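MetRS related protein (Pyrococcus horikoshii, PDB 2CWP) probably binds tRNA through an OB-type domain related to the tRNA-binding module of methionyl-tRNA synthetases. Local coordinates at residues I35-D40 with F66-N71; A89-E92 with V96-I99. All coordinates share one frame; numbering follows the deposited sequence.

Contact 1: I35-D40 with F66-N71; sequences IKLIVD and FIFVVN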
loop_
_atom_site.group_PDB
_atom_site.type_symbol
_atom_site.label_atom_id
_atom_site.label_comp_id
_atom_site.label_asym_id
_atom_site.label_seq_id
_atom_site.Cartn_x
_atom_site.Cartn_y
_atom_site.Cartn_z
ATOM N N ILE A 35 -2.835 -6.786 -7.712
ATOM C CA ILE A 35 -2.516 -5.587 -8.478
ATOM C C ILE A 35 -1.087 -5.163 -8.137
ATOM O O ILE A 35 -0.711 -5.081 -6.956
ATOM C CB ILE A 35 -3.453 -4.401 -8.143
ATOM C CG1 ILE A 35 -4.902 -4.759 -8.459
ATOM C CG2 ILE A 35 -3.029 -3.174 -8.930
ATOM C CD1 ILE A 35 -5.860 -3.640 -8.213
ATOM N N LYS A 36 -0.293 -4.907 -9.169
ATOM C CA LYS A 36 1.080 -4.464 -8.973
ATOM C C LYS A 36 1.088 -2.949 -9.037
ATOM O O LYS A 36 0.506 -2.358 -9.950
ATOM C CB LYS A 36 2.002 -5.014 -10.062
ATOM C CG LYS A 36 3.484 -4.754 -9.792
ATOM C CD LYS A 36 4.373 -5.457 -10.816
ATOM C CE LYS A 36 4.741 -4.543 -11.974
ATOM N NZ LYS A 36 5.696 -3.486 -11.548
ATOM N N LEU A 37 1.728 -2.322 -8.057
ATOM C CA LEU A 37 1.801 -0.873 -8.017
ATOM C C LEU A 37 3.246 -0.408 -8.081
ATOM O O LEU A 37 4.139 -1.049 -7.532
ATOM C CB LEU A 37 1.200 -0.343 -6.712
ATOM C CG LEU A 37 -0.201 -0.783 -6.286
ATOM C CD1 LEU A 37 -0.397 -0.489 -4.788
ATOM C CD2 LEU A 37 -1.235 -0.072 -7.141
ATOM N N ILE A 38 3.472 0.707 -8.759
ATOM C CA ILE A 38 4.802 1.289 -8.820
ATOM C C ILE A 38 4.547 2.575 -8.051
ATOM O O ILE A 38 3.830 3.473 -8.521
ATOM C CB ILE A 38 5.236 1.603 -10.255
ATOM C CG1 ILE A 38 5.317 0.303 -11.056
ATOM C CG2 ILE A 38 6.583 2.330 -10.237
ATOM C CD1 ILE A 38 5.624 0.503 -12.528
ATOM N N VAL A 39 5.127 2.654 -6.861
ATOM C CA VAL A 39 4.902 3.790 -5.977
ATOM C C VAL A 39 6.109 4.678 -5.770
ATOM O O VAL A 39 7.205 4.201 -5.461
ATOM C CB VAL A 39 4.408 3.262 -4.626
ATOM C CG1 VAL A 39 3.981 4.401 -3.716
ATOM C CG2 VAL A 39 3.278 2.273 -4.880
ATOM N N ASP A 40 5.887 5.977 -5.936
ATOM C CA ASP A 40 6.917 6.993 -5.776
ATOM C C ASP A 40 6.851 7.572 -4.363
ATOM O O ASP A 40 5.863 8.212 -4.016
ATOM C CB ASP A 40 6.677 8.113 -6.801
ATOM C CG ASP A 40 7.704 9.239 -6.709
ATOM O OD1 ASP A 40 7.848 9.863 -5.641
ATOM O OD2 ASP A 40 8.372 9.509 -7.721
ATOM N N PHE A 66 -1.389 7.271 -1.069
ATOM C CA PHE A 66 -1.906 6.398 -0.018
ATOM C C PHE A 66 -0.820 6.131 1.023
ATOM O O PHE A 66 0.349 6.485 0.830
ATOM C CB PHE A 66 -2.345 5.041 -0.576
ATOM C CG PHE A 66 -3.407 5.127 -1.616
ATOM C CD1 PHE A 66 -3.071 5.134 -2.968
ATOM C CD2 PHE A 66 -4.743 5.228 -1.252
ATOM C CE1 PHE A 66 -4.065 5.242 -3.952
ATOM C CE2 PHE A 66 -5.742 5.338 -2.226
ATOM C CZ PHE A 66 -5.401 5.345 -3.578
ATOM N N ILE A 67 -1.228 5.487 2.113
ATOM C CA ILE A 67 -0.319 5.123 3.180
ATOM C C ILE A 67 0.238 3.747 2.848
ATOM O O ILE A 67 -0.508 2.854 2.455
ATOM C CB ILE A 67 -1.049 5.000 4.493
ATOM C CG1 ILE A 67 -1.801 6.299 4.786
ATOM C CG2 ILE A 67 -0.060 4.615 5.581
ATOM C CD1 ILE A 67 -2.837 6.148 5.908
ATOM N N PHE A 68 1.538 3.573 3.009
ATOM C CA PHE A 68 2.178 2.289 2.730
ATOM C C PHE A 68 3.167 1.958 3.848
ATOM O O PHE A 68 3.888 2.851 4.317
ATOM C CB PHE A 68 2.990 2.339 1.418
ATOM C CG PHE A 68 2.171 2.564 0.172
ATOM C CD1 PHE A 68 1.833 3.851 -0.234
ATOM C CD2 PHE A 68 1.796 1.483 -0.630
ATOM C CE1 PHE A 68 1.132 4.074 -1.437
ATOM C CE2 PHE A 68 1.100 1.684 -1.825
ATOM C CZ PHE A 68 0.768 2.984 -2.233
ATOM N N VAL A 69 3.194 0.697 4.284
ATOM C CA VAL A 69 4.171 0.256 5.285
ATOM C C VAL A 69 5.368 -0.111 4.400
ATOM O O VAL A 69 5.233 -0.988 3.548
ATOM C CB VAL A 69 3.748 -1.031 6.005
ATOM C CG1 VAL A 69 4.712 -1.299 7.137
ATOM C CG2 VAL A 69 2.351 -0.926 6.519
ATOM N N VAL A 70 6.521 0.526 4.613
ATOM C CA VAL A 70 7.700 0.301 3.773
ATOM C C VAL A 70 8.946 -0.402 4.342
ATOM O O VAL A 70 9.932 -0.590 3.614
ATOM C CB VAL A 70 8.188 1.635 3.160
ATOM C CG1 VAL A 70 7.059 2.290 2.366
ATOM C CG2 VAL A 70 8.686 2.571 4.263
ATOM N N ASN A 71 8.930 -0.783 5.616
ATOM C CA ASN A 71 10.097 -1.459 6.181
ATOM C C ASN A 71 9.775 -2.890 6.575
ATOM O O ASN A 71 10.228 -3.373 7.609
ATOM C CB ASN A 71 10.670 -0.674 7.385
ATOM C CG ASN A 71 9.771 -0.717 8.622
ATOM O OD1 ASN A 71 8.545 -0.801 8.524
ATOM N ND2 ASN A 71 10.388 -0.630 9.796
#
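Phe68, facing Val39 and Leu37 of the strand 35-40, carries the whole of this contact from its side. Along residues 66-71, Phe66 comes first and packs in the interior against Val22 and Leu86. Two residues on, Phe68 points toward residues 35-40. With its CG anti to the carbonyl carbon (chi1 -64°), the Phe68 ring reaches across the gap between two strands that are not neighbours in the sheet: the nearest alpha carbons, Val39 CA and Phe68 CA, are 9.2 Å apart. Val39 approaches from the opposite direction and lays a methyl over one ring face, a CH-pi contact in which Val39 CG1 is 4.0 Å from the Phe68 ring centroid and 26° off the ring normal. Both valine methyls lie on that one face, but Val39 CG2 sits out past the rim, 3.7 Å from Phe68 CZ. Leu37 meets the ring in its plane instead, at the edge, with Leu37 CD1 4.0 Å from Phe68 CE2. Phe41 also meets the Phe68 ring edge-to-face, while Ile48 and Leu86 add aliphatic contacts, and beyond it the Asn71 amide bonds to the backbone of Lys14 and Gln16. Strands 35-40 and 65-69 both pair with strand 17-27, so the contact spans the inside of the curled sheet, as in the core of an OB-fold barrel. Its chemistry is wholly apolar: methyl-to-ring dispersion, with all three touching residues buried, implies cohesion by exclusion of water.

Contact 2: A89-E92 with V96-I99; sequences AETE and VYLI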
loop_
_atom_site.group_PDB
_atom_site.type_symbol
_atom_site.label_atom_id
_atom_site.label_comp_id
_atom_site.label_asym_id
_atom_site.label_seq_id
_atom_site.Cartn_x
_atom_site.Cartn_y
_atom_site.Cartn_z
ATOM N N ALA A 89 -8.824 0.376 4.748
ATOM C CA ALA A 89 -9.819 0.056 5.769
ATOM C C ALA A 89 -10.560 -1.184 5.300
ATOM O O ALA A 89 -10.717 -1.398 4.102
ATOM C CB ALA A 89 -10.808 1.209 5.945
ATOM N N GLU A 90 -11.008 -2.006 6.241
ATOM C CA GLU A 90 -11.740 -3.213 5.895
ATOM C C GLU A 90 -12.701 -3.568 7.009
ATOM O O GLU A 90 -12.288 -3.716 8.152
ATOM C CB GLU A 90 -10.781 -4.387 5.668
ATOM C CG GLU A 90 -11.500 -5.676 5.292
ATOM C CD GLU A 90 -10.559 -6.871 5.110
ATOM O OE1 GLU A 90 -11.069 -7.994 4.912
ATOM O OE2 GLU A 90 -9.328 -6.691 5.159
ATOM N N THR A 91 -13.985 -3.677 6.683
ATOM C CA THR A 91 -14.973 -4.039 7.686
ATOM C C THR A 91 -15.013 -5.554 7.852
ATOM O O THR A 91 -14.548 -6.311 6.997
ATOM C CB THR A 91 -16.388 -3.532 7.322
ATOM O OG1 THR A 91 -16.670 -3.832 5.949
ATOM C CG2 THR A 91 -16.493 -2.040 7.558
ATOM N N GLU A 92 -15.568 -5.973 8.978
ATOM C CA GLU A 92 -15.684 -7.372 9.357
ATOM C C GLU A 92 -16.320 -8.240 8.280
ATOM O O GLU A 92 -16.040 -9.431 8.208
ATOM C CB GLU A 92 -16.484 -7.471 10.660
ATOM C CG GLU A 92 -16.225 -6.305 11.633
ATOM C CD GLU A 92 -16.642 -4.941 11.053
ATOM O OE1 GLU A 92 -17.789 -4.834 10.556
ATOM O OE2 GLU A 92 -15.833 -3.982 11.090
ATOM N N VAL A 96 -13.568 -3.921 1.497
ATOM C CA VAL A 96 -12.373 -3.079 1.549
ATOM C C VAL A 96 -12.651 -1.661 1.041
ATOM O O VAL A 96 -13.429 -1.477 0.113
ATOM C CB VAL A 96 -11.239 -3.720 0.701
ATOM C CG1 VAL A 96 -10.295 -2.669 0.196
ATOM C CG2 VAL A 96 -10.472 -4.721 1.544
ATOM N N TYR A 97 -12.006 -0.666 1.651
ATOM C CA TYR A 97 -12.166 0.741 1.253
ATOM C C TYR A 97 -10.803 1.442 1.160
ATOM O O TYR A 97 -9.966 1.312 2.057
ATOM C CB TYR A 97 -12.982 1.536 2.272
ATOM C CG TYR A 97 -14.370 1.039 2.583
ATOM C CD1 TYR A 97 -14.581 0.039 3.533
ATOM C CD2 TYR A 97 -15.483 1.616 1.976
ATOM C CE1 TYR A 97 -15.867 -0.367 3.882
ATOM C CE2 TYR A 97 -16.785 1.209 2.316
ATOM C CZ TYR A 97 -16.960 0.222 3.268
ATOM O OH TYR A 97 -18.229 -0.177 3.598
ATOM N N LEU A 98 -10.578 2.204 0.101
ATOM C CA LEU A 98 -9.311 2.916 0.004
ATOM C C LEU A 98 -9.311 4.062 1.006
ATOM O O LEU A 98 -10.365 4.584 1.376
ATOM C CB LEU A 98 -9.103 3.506 -1.397
ATOM C CG LEU A 98 -8.870 2.511 -2.531
ATOM C CD1 LEU A 98 -8.618 3.279 -3.817
ATOM C CD2 LEU A 98 -7.684 1.607 -2.189
ATOM N N ILE A 99 -8.118 4.428 1.457
ATOM C CA ILE A 99 -7.942 5.554 2.363
ATOM C C ILE A 99 -6.922 6.442 1.656
ATOM O O ILE A 99 -5.703 6.313 1.859
ATOM C CB ILE A 99 -7.355 5.139 3.748
ATOM C CG1 ILE A 99 -8.316 4.191 4.477
ATOM C CG2 ILE A 99 -7.107 6.395 4.608
ATOM C CD1 ILE A 99 -7.740 3.632 5.784
#
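Val96 overlaps the aliphatic part of Glu90, with Val96 CG2 4.0 Å from Glu90 CG, on one face of a short antiparallel beta hairpin formed by strands 89-90 and 96-97. Glu90 and Val96 are its non-hydrogen-bonded pair. The extended Glu90 chain, its CG anti to the backbone N (chi1 -180°), crosses the valine obliquely before its carboxylate continues past it. Ala89 and Tyr97 form the hydrogen-bonded pair, evidenced by two reciprocal backbone bonds: Ala89 N to Tyr97 O at 3.1 Å and Tyr97 N to Ala89 O at 2.9 Å. Their side chains lie on the other face, where Ala89 CB is 4.3 Å from Tyr97 CB. Ile99 closes over the start of the hairpin, its CD1 3.9 Å from Ala89 CB. At the turn end, Thr91 CG2 meets Tyr97 CE1 at 4.1 Å, while Thr91 OG1 is hydrogen-bonded to Asp93. Gln55 OE1 accepts from Val96 N, and the Val96 side chain packs on Ile52; these two partners tie the surface hairpin to the rest of the chain. Ala89 O receives a further CA-H...O contact from Val96 CA at 3.5 Å, with 138° at the hydrogen.

The two contacts follow one another along the chain, contact 1 closing at residue 71 before contact 2 opens at residue 89, and their centres lie about 16 Å apart. Both belong to the putative tRNA-binding domain, but one is central and buried, the other on the surface. Contact 1 is about 4 Å from the centre of the chain, between strands of the six-stranded antiparallel sheet; contact 2 is about 13 Å out, in a separate two-stranded hairpin. Their segments meet through Phe66, which packs on Leu98 and Ile99, with Phe66 CD2 3.4 Å from Ile99 O. Thus the hairpin's exit abuts the hydrophobic interior of the domain, while its turn end extends outward.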